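Local structure of Co-chaperone DjlA N-terminal domain-containing protein (Porphyromonas gingivalis, 2H5N) at residues A20-A25 against K62-I67; P37-V42 against V93-D98; M48-L53 against K85-Y90. The protein is of unknown function but belongs to the all-helical TerB-like family and binds a magnesium ion. All coordinates share one frame; numbering follows the deposited sequence.

Interaction 1. Residues A20-A25 against K62-I67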
loop_
_atom_site.group_PDB
_atom_site.type_symbol
_atom_site.label_atom_id
_atom_site.label_comp_id
_atom_site.label_asym_id
_atom_site.label_seq_id
_atom_site.Cartn_x
_atom_site.Cartn_y
_atom_site.Cartn_z
ATOM N N ALA A 20 -4.943 0.581 17.593
ATOM C CA ALA A 20 -5.942 -0.200 16.846
ATOM C C ALA A 20 -6.874 0.651 15.993
ATOM O O ALA A 20 -7.174 0.297 14.834
ATOM C CB ALA A 20 -6.756 -1.093 17.811
ATOM N N ILE A 21 -7.366 1.749 16.583
ATOM C CA ILE A 21 -8.213 2.702 15.878
ATOM C C ILE A 21 -7.529 3.247 14.624
ATOM O O ILE A 21 -8.078 3.179 13.508
ATOM C CB ILE A 21 -8.643 3.871 16.823
ATOM C CG1 ILE A 21 -9.606 3.313 17.908
ATOM C CG2 ILE A 21 -9.267 5.068 16.011
ATOM C CD1 ILE A 21 -9.870 4.257 19.060
ATOM N N ILE A 22 -6.316 3.734 14.800
ATOM C CA ILE A 22 -5.560 4.284 13.685
ATOM C C ILE A 22 -5.175 3.225 12.606
ATOM O O ILE A 22 -5.209 3.535 11.421
ATOM C CB ILE A 22 -4.392 5.244 14.159
ATOM C CG1 ILE A 22 -4.006 6.172 13.019
ATOM C CG2 ILE A 22 -3.141 4.505 14.619
ATOM C CD1 ILE A 22 -5.092 7.197 12.654
ATOM N N LYS A 23 -4.909 1.982 13.016
ATOM C CA LYS A 23 -4.678 0.846 12.096
ATOM C C LYS A 23 -5.950 0.508 11.260
ATOM O O LYS A 23 -5.873 0.189 10.061
ATOM C CB LYS A 23 -4.209 -0.377 12.920
ATOM C CG LYS A 23 -3.818 -1.673 12.171
ATOM C CD LYS A 23 -2.621 -1.430 11.232
ATOM C CE LYS A 23 -1.839 -2.698 10.855
ATOM N NZ LYS A 23 -0.329 -2.461 10.716
ATOM N N MET A 24 -7.114 0.617 11.880
ATOM C CA MET A 24 -8.368 0.413 11.143
ATOM C C MET A 24 -8.584 1.501 10.089
ATOM O O MET A 24 -8.973 1.212 8.964
ATOM C CB MET A 24 -9.568 0.254 12.100
ATOM C CG MET A 24 -9.495 -1.059 12.973
ATOM S SD MET A 24 -9.597 -2.596 11.995
ATOM C CE MET A 24 -7.840 -2.892 11.668
ATOM N N ALA A 25 -8.248 2.731 10.450
ATOM C CA ALA A 25 -8.374 3.903 9.591
ATOM C C ALA A 25 -7.427 3.852 8.411
ATOM O O ALA A 25 -7.829 4.141 7.276
ATOM C CB ALA A 25 -8.144 5.176 10.409
ATOM N N LYS A 62 3.208 5.330 14.422
ATOM C CA LYS A 62 4.380 4.488 14.269
ATOM C C LYS A 62 4.159 3.153 14.989
ATOM O O LYS A 62 4.638 2.118 14.520
ATOM C CB LYS A 62 5.566 5.220 14.895
ATOM C CG LYS A 62 6.809 5.339 14.040
ATOM C CD LYS A 62 7.866 6.215 14.752
ATOM C CE LYS A 62 8.723 5.405 15.744
ATOM N NZ LYS A 62 7.901 4.585 16.698
ATOM N N ALA A 63 3.464 3.171 16.130
ATOM C CA ALA A 63 3.108 1.932 16.838
ATOM C C ALA A 63 2.170 1.052 16.012
ATOM O O ALA A 63 2.229 -0.179 16.113
ATOM C CB ALA A 63 2.470 2.226 18.185
ATOM N N SER A 64 1.313 1.677 15.198
ATOM C CA SER A 64 0.360 0.926 14.375
ATOM C C SER A 64 1.029 -0.018 13.341
ATOM O O SER A 64 0.467 -1.094 12.995
ATOM C CB SER A 64 -0.700 1.866 13.745
ATOM O OG SER A 64 -0.166 2.619 12.663
ATOM N N ASP A 65 2.227 0.361 12.880
ATOM C CA ASP A 65 2.976 -0.476 11.937
ATOM C C ASP A 65 3.551 -1.746 12.578
ATOM O O ASP A 65 3.957 -2.656 11.874
ATOM C CB ASP A 65 4.132 0.294 11.249
ATOM C CG ASP A 65 3.705 1.629 10.664
ATOM O OD1 ASP A 65 2.692 1.695 9.927
ATOM O OD2 ASP A 65 4.399 2.625 10.931
ATOM N N SER A 66 3.640 -1.797 13.899
ATOM C CA SER A 66 4.177 -2.995 14.548
ATOM C C SER A 66 3.078 -3.970 14.975
ATOM O O SER A 66 3.372 -5.014 15.572
ATOM C CB SER A 66 5.051 -2.630 15.752
ATOM O OG SER A 66 4.261 -2.138 16.830
ATOM N N ILE A 67 1.815 -3.635 14.707
ATOM C CA ILE A 67 0.751 -4.559 15.047
ATOM C C ILE A 67 0.011 -5.039 13.822
ATOM O O ILE A 67 -0.109 -4.330 12.832
ATOM C CB ILE A 67 -0.252 -4.042 16.123
ATOM C CG1 ILE A 67 -1.046 -2.825 15.618
ATOM C CG2 ILE A 67 0.441 -3.918 17.527
ATOM C CD1 ILE A 67 -2.553 -2.874 15.987
#

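Interaction 2. Residues P37-V42 against V93-D98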
loop_
_atom_site.group_PDB
_atom_site.type_symbol
_atom_site.label_atom_id
_atom_site.label_comp_id
_atom_site.label_asym_id
_atom_site.label_seq_id
_atom_site.Cartn_x
_atom_site.Cartn_y
_atom_site.Cartn_z
ATOM N N PRO A 37 -4.757 12.746 -0.045
ATOM C CA PRO A 37 -4.201 13.561 1.051
ATOM C C PRO A 37 -5.252 14.208 1.968
ATOM O O PRO A 37 -5.013 14.315 3.170
ATOM C CB PRO A 37 -3.412 14.641 0.316
ATOM C CG PRO A 37 -2.980 13.989 -0.907
ATOM C CD PRO A 37 -4.101 13.053 -1.326
ATOM N N ALA A 38 -6.399 14.608 1.411
ATOM C CA ALA A 38 -7.524 15.127 2.202
ATOM C C ALA A 38 -8.133 14.148 3.214
ATOM O O ALA A 38 -8.439 14.533 4.340
ATOM C CB ALA A 38 -8.616 15.683 1.283
ATOM N N GLU A 39 -8.343 12.903 2.802
ATOM C CA GLU A 39 -8.821 11.840 3.715
ATOM C C GLU A 39 -7.833 11.580 4.878
ATOM O O GLU A 39 -8.239 11.365 6.026
ATOM C CB GLU A 39 -9.009 10.543 2.941
ATOM C CG GLU A 39 -10.321 10.440 2.151
ATOM C CD GLU A 39 -10.478 9.105 1.413
ATOM O OE1 GLU A 39 -9.586 8.197 1.483
ATOM O OE2 GLU A 39 -11.517 8.965 0.730
ATOM N N ILE A 40 -6.544 11.561 4.545
ATOM C CA ILE A 40 -5.449 11.376 5.519
ATOM C C ILE A 40 -5.373 12.507 6.574
ATOM O O ILE A 40 -5.145 12.250 7.758
ATOM C CB ILE A 40 -4.074 11.178 4.816
ATOM C CG1 ILE A 40 -4.151 10.094 3.721
ATOM C CG2 ILE A 40 -2.955 10.907 5.859
ATOM C CD1 ILE A 40 -4.718 8.755 4.202
ATOM N N ALA A 41 -5.569 13.742 6.139
ATOM C CA ALA A 41 -5.610 14.884 7.050
ATOM C C ALA A 41 -6.803 14.849 8.035
ATOM O O ALA A 41 -6.644 15.171 9.221
ATOM C CB ALA A 41 -5.619 16.182 6.241
ATOM N N VAL A 42 -7.993 14.490 7.543
ATOM C CA VAL A 42 -9.184 14.308 8.404
ATOM C C VAL A 42 -8.900 13.187 9.388
ATOM O O VAL A 42 -9.184 13.318 10.595
ATOM C CB VAL A 42 -10.459 13.962 7.595
ATOM C CG1 VAL A 42 -11.676 13.743 8.520
ATOM C CG2 VAL A 42 -10.780 15.082 6.611
ATOM N N VAL A 93 -16.575 9.595 9.079
ATOM C CA VAL A 93 -16.272 10.953 8.669
ATOM C C VAL A 93 -14.977 11.087 7.879
ATOM O O VAL A 93 -14.822 12.076 7.160
ATOM C CB VAL A 93 -16.249 11.961 9.854
ATOM C CG1 VAL A 93 -17.521 11.831 10.706
ATOM C CG2 VAL A 93 -15.006 11.790 10.670
ATOM N N ILE A 94 -14.052 10.120 8.006
ATOM C CA ILE A 94 -12.779 10.168 7.253
ATOM C C ILE A 94 -12.987 10.262 5.737
ATOM O O ILE A 94 -12.348 11.086 5.064
ATOM C CB ILE A 94 -11.829 9.009 7.620
ATOM C CG1 ILE A 94 -11.176 9.302 8.956
ATOM C CG2 ILE A 94 -10.754 8.761 6.509
ATOM C CD1 ILE A 94 -10.559 8.063 9.626
ATOM N N MET A 95 -13.891 9.444 5.200
ATOM C CA MET A 95 -14.081 9.434 3.760
ATOM C C MET A 95 -15.205 10.367 3.282
ATOM O O MET A 95 -15.407 10.516 2.078
ATOM C CB MET A 95 -14.189 7.992 3.211
ATOM C CG MET A 95 -12.901 7.124 3.407
ATOM S SD MET A 95 -13.114 5.528 2.656
ATOM C CE MET A 95 -14.537 5.021 3.595
ATOM N N ALA A 96 -15.925 11.000 4.208
ATOM C CA ALA A 96 -16.969 11.938 3.802
ATOM C C ALA A 96 -16.333 13.221 3.274
ATOM O O ALA A 96 -15.277 13.651 3.751
ATOM C CB ALA A 96 -17.957 12.243 4.958
ATOM N N SER A 97 -16.982 13.811 2.272
ATOM C CA SER A 97 -16.547 15.075 1.698
ATOM C C SER A 97 -17.789 15.938 1.506
ATOM O O SER A 97 -18.674 15.602 0.709
ATOM C CB SER A 97 -15.800 14.834 0.379
ATOM O OG SER A 97 -14.898 15.907 0.107
ATOM N N ASP A 98 -17.859 17.032 2.267
ATOM C CA ASP A 98 -19.034 17.920 2.316
ATOM C C ASP A 98 -20.299 17.190 2.839
ATOM O O ASP A 98 -21.426 17.466 2.385
ATOM C CB ASP A 98 -19.278 18.611 0.955
ATOM C CG ASP A 98 -18.490 19.921 0.792
ATOM O OD1 ASP A 98 -17.607 20.239 1.626
ATOM O OD2 ASP A 98 -18.767 20.649 -0.182
HETATM O O HOH W 1 -13.342 11.196 0.122
#

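Interaction 3. Residues M48-L53 against K85-Y90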
loop_
_atom_site.group_PDB
_atom_site.type_symbol
_atom_site.label_atom_id
_atom_site.label_comp_id
_atom_site.label_asym_id
_atom_site.label_seq_id
_atom_site.Cartn_x
_atom_site.Cartn_y
_atom_site.Cartn_z
ATOM N N MET A 48 -7.287 13.192 17.114
ATOM C CA MET A 48 -7.090 13.966 18.318
ATOM C C MET A 48 -8.338 13.995 19.211
ATOM O O MET A 48 -8.219 14.101 20.436
ATOM C CB MET A 48 -6.711 15.368 17.924
ATOM C CG MET A 48 -5.622 15.337 16.915
ATOM S SD MET A 48 -4.198 15.879 17.778
ATOM C CE MET A 48 -4.460 17.619 17.468
ATOM N N ARG A 49 -9.523 13.864 18.612
ATOM C CA ARG A 49 -10.763 13.901 19.397
ATOM C C ARG A 49 -10.841 12.721 20.342
ATOM O O ARG A 49 -11.687 12.692 21.227
ATOM C CB ARG A 49 -11.988 13.920 18.504
ATOM C CG ARG A 49 -12.066 15.142 17.632
ATOM C CD ARG A 49 -13.227 15.944 18.006
ATOM N NE ARG A 49 -13.321 17.132 17.175
ATOM C CZ ARG A 49 -14.136 18.145 17.432
ATOM N NH1 ARG A 49 -14.152 19.192 16.618
ATOM N NH2 ARG A 49 -14.928 18.115 18.503
ATOM N N PHE A 50 -9.936 11.769 20.159
ATOM C CA PHE A 50 -9.842 10.577 21.024
ATOM C C PHE A 50 -9.076 10.815 22.316
ATOM O O PHE A 50 -8.948 9.902 23.145
ATOM C CB PHE A 50 -9.270 9.392 20.256
ATOM C CG PHE A 50 -10.269 8.749 19.340
ATOM C CD1 PHE A 50 -11.148 7.796 19.820
ATOM C CD2 PHE A 50 -10.342 9.112 18.001
ATOM C CE1 PHE A 50 -12.070 7.179 18.970
ATOM C CE2 PHE A 50 -11.263 8.526 17.147
ATOM C CZ PHE A 50 -12.138 7.563 17.627
ATOM N N GLY A 51 -8.544 12.027 22.453
ATOM C CA GLY A 51 -8.055 12.526 23.716
ATOM C C GLY A 51 -6.566 12.508 23.891
ATOM O O GLY A 51 -6.067 12.332 24.999
ATOM N N ILE A 52 -5.845 12.683 22.796
ATOM C CA ILE A 52 -4.377 12.745 22.860
ATOM C C ILE A 52 -3.856 14.122 22.462
ATOM O O ILE A 52 -4.537 14.863 21.753
ATOM C CB ILE A 52 -3.679 11.704 21.958
ATOM C CG1 ILE A 52 -4.046 11.922 20.475
ATOM C CG2 ILE A 52 -3.902 10.313 22.490
ATOM C CD1 ILE A 52 -5.134 10.976 19.940
ATOM N N LEU A 53 -2.631 14.415 22.890
ATOM C CA LEU A 53 -1.902 15.608 22.464
ATOM C C LEU A 53 -1.202 15.402 21.111
ATOM O O LEU A 53 -0.778 14.285 20.788
ATOM C CB LEU A 53 -0.911 16.021 23.551
ATOM C CG LEU A 53 -1.347 17.124 24.518
ATOM C CD1 LEU A 53 -0.459 18.382 24.361
ATOM C CD2 LEU A 53 -2.851 17.478 24.400
ATOM N N LYS A 85 -19.420 3.049 18.896
ATOM C CA LYS A 85 -20.170 4.062 18.168
ATOM C C LYS A 85 -19.277 5.242 17.755
ATOM O O LYS A 85 -19.356 5.767 16.635
ATOM C CB LYS A 85 -21.364 4.537 19.025
ATOM C CG LYS A 85 -22.028 5.808 18.552
ATOM C CD LYS A 85 -23.186 6.212 19.451
ATOM C CE LYS A 85 -23.903 7.418 18.890
ATOM N NZ LYS A 85 -23.465 8.712 19.507
ATOM N N TYR A 86 -18.418 5.644 18.680
ATOM C CA TYR A 86 -17.484 6.711 18.454
ATOM C C TYR A 86 -16.438 6.283 17.403
ATOM O O TYR A 86 -16.138 7.028 16.456
ATOM C CB TYR A 86 -16.801 7.009 19.770
ATOM C CG TYR A 86 -16.250 8.394 19.827
ATOM C CD1 TYR A 86 -14.878 8.618 19.683
ATOM C CD2 TYR A 86 -17.097 9.497 20.005
ATOM C CE1 TYR A 86 -14.354 9.885 19.708
ATOM C CE2 TYR A 86 -16.565 10.794 20.046
ATOM C CZ TYR A 86 -15.196 10.965 19.903
ATOM O OH TYR A 86 -14.644 12.224 19.958
ATOM N N VAL A 87 -15.914 5.064 17.526
ATOM C CA VAL A 87 -14.982 4.568 16.493
ATOM C C VAL A 87 -15.638 4.488 15.126
ATOM O O VAL A 87 -15.014 4.885 14.123
ATOM C CB VAL A 87 -14.329 3.216 16.845
ATOM C CG1 VAL A 87 -13.366 2.781 15.728
ATOM C CG2 VAL A 87 -13.561 3.328 18.154
ATOM N N ALA A 88 -16.869 3.953 15.055
ATOM C CA ALA A 88 -17.611 3.942 13.772
ATOM C C ALA A 88 -17.848 5.356 13.211
ATOM O O ALA A 88 -17.813 5.573 11.996
ATOM C CB ALA A 88 -18.958 3.195 13.903
ATOM N N SER A 89 -18.107 6.318 14.093
ATOM C CA SER A 89 -18.418 7.680 13.636
ATOM C C SER A 89 -17.183 8.258 13.002
ATOM O O SER A 89 -17.257 8.858 11.940
ATOM C CB SER A 89 -18.971 8.574 14.771
ATOM O OG SER A 89 -20.073 7.927 15.387
ATOM N N TYR A 90 -16.052 8.016 13.646
ATOM C CA TYR A 90 -14.730 8.445 13.199
ATOM C C TYR A 90 -14.387 7.871 11.823
ATOM O O TYR A 90 -13.962 8.586 10.919
ATOM C CB TYR A 90 -13.687 7.990 14.232
ATOM C CG TYR A 90 -12.247 8.128 13.776
ATOM C CD1 TYR A 90 -11.712 9.387 13.486
ATOM C CD2 TYR A 90 -11.409 6.996 13.631
ATOM C CE1 TYR A 90 -10.413 9.523 13.076
ATOM C CE2 TYR A 90 -10.078 7.138 13.233
ATOM C CZ TYR A 90 -9.585 8.407 12.956
ATOM O OH TYR A 90 -8.270 8.603 12.548
#

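Interaction 1. Residues A20-A25 against K62-I67
Lys23 and Ser64 bring their CA atoms to 5.5 Å, the nearest backbone approach between 20-25 and 62-67. The first segment is regular helix, part of helix 15-30. The second comes from the C-terminal end of helix 54-64, where the chain leaves through a type I beta turn running from Ser64 to Ile67. Together they bury 240 Å², and the CB atoms of Lys23 and Ser64, both directed across the gap, stand 4.2 Å apart.

Lys23 carries the contact. Its first torsion places CG anti to the backbone N (chi1 -176°), and bends at chi2 (62°) and again at chi4 bring NZ to two carbonyls. NZ donates to Ser64 O and to Ile67 O, each at 2.8 Å. The two bonds differ in shape: Ile67 O is met almost head-on, at a C=O...N angle of 174°, whereas at Ser64 O the ammonium nitrogen is tilted out of the carbonyl plane. Ser64 O also takes a weak bond from Ile67 N, the one that closes the turn.

Thus a lysine of helix 15-30 bridges two carbonyls of the turn that leads out of helix 54-64 in the all-helical TerB-like fold. Near the C-terminal end of helix 54-64 the helix dipole would probably favour a positive charge. Asp65 OD1 remains 5.2 Å from Lys23 NZ, not in contact, and makes a long, weak ion pair with Lys26; Asp65 also packs on Lys34 of a third subunit.

Apolar contacts lie nearer the base of the lysine. Ile67 CD1 is 4.2 Å from Lys23 CG, the two side chains running past each other in opposite directions. Ile22 sets CG2 3.7 Å from Ser64 CB, while Ser64 OG turns back to Leu61 O of its own helix.

Interaction 2. Residues P37-V42 against V93-D98
Glu39 and Ile94 mark the closest backbone approach here, with CA atoms 5.6 Å apart. In this TerB-like helical fold the contact sets the first turns of helix 37-47 against the end of helix 81-94, beside the magnesium site, and buries 248 Å² without a direct hydrogen bond.

The Glu39 side chain can be traced outward. CB is 4.4 Å from Ile94 CG2. CG, placed anti to the carbonyl carbon (chi1 -81°), passes Ile94 O at 3.6 Å. From there the chain is extended (chi2 -179°), which carries the carboxylate across Met95. CD and, more loosely, OE1 lie against Met95 CG, with OE2 closest to it at 3.5 Å; SD and CE of Met95 turn off from helix 37-47. The nearest atom of the Glu39 side chain is about 4 Å from a bound magnesium ion, whose protein site is formed by Val29, Asp32 and Lys34; this spacing is consistent with a second-shell position.

One helical turn further on, Val42 supplies the apolar half of the contact. Its CG1 lies against the link between Val93 and Ile94, 4.4 Å from Val93 CG2 and 4.5 Å from Ile94 CG1. Behind this layer, Val93 packs on helix 123-130, and Ile94 on Val29.

A single water spans the polar end, donating 2.9 Å hydrogen bonds to both Glu39 OE2 and Met95 O.

Interaction 3. Residues M48-L53 against K85-Y90
An aromatic cluster of Phe50, Tyr86 and Tyr90 joins the loop 48-53 to helix segment 85-90. Backbones stay well separated, with CA atoms 8.9 Å apart even for Phe50 and Tyr86, so the rings do the bridging; Phe50, Tyr86 and Tyr90 account for most of the 249 Å² buried.

Phe50 takes part in two T-shaped pairs with opposite roles. It offers a face to the CD1-CE1 edge of Tyr86, with ring centroids 5.0 Å apart and planes at 85°. The approach is tight: Phe50 CE1 and Tyr86 CD1 are 3.2 Å apart. Toward Tyr90 it presents its own edge instead, CE2 lying over that ring's face 3.5 Å from CG, with planes at 84°.

Both tyrosines have CG anti to their backbone N, and they are one helical turn apart; one ring meets a face of Phe50 and the other receives its edge. The fold here is a helical bundle of the TerB-like family: the loop links helix 37-47 to helix 54-64, and its Phe50 also packs edge-to-face with Phe13 and against Ile21 of helix 15-30.

The hydroxyls go different ways. Tyr86 OH donates to Arg49 O, the carbonyl of the residue before Phe50, in a long bond of 3.3 Å, from 62° out of the carbonyl plane rather than along a lone pair, while Arg49 CB lies 3.5 Å from Tyr86 OH. Tyr90 OH is hydrogen-bonded to Met43 O of helix 37-47.

How the interactions relate
Interactions 1 and 2 have centres about 18 Å apart, and the centre of interaction 3 is about 14 Å from each of theirs. Helix 15-30 is the common neighbour: Ile21 packs on Phe50, Val87 and Tyr90, tying interaction 1 to interaction 3, and Ala25 CB meets Ile94 CD1 of interaction 2 at 3.8 Å. Interactions 2 and 3 share helix 81-94, where their segments adjoin without otherwise touching. Along the chain, segments of interaction 1 alternate with those of both others, while 48-53 and 85-90 both fall between 37-42 and 93-98. The contacts thus join helices distant in sequence within one TerB-like unit, with interaction 2 beside the magnesium site.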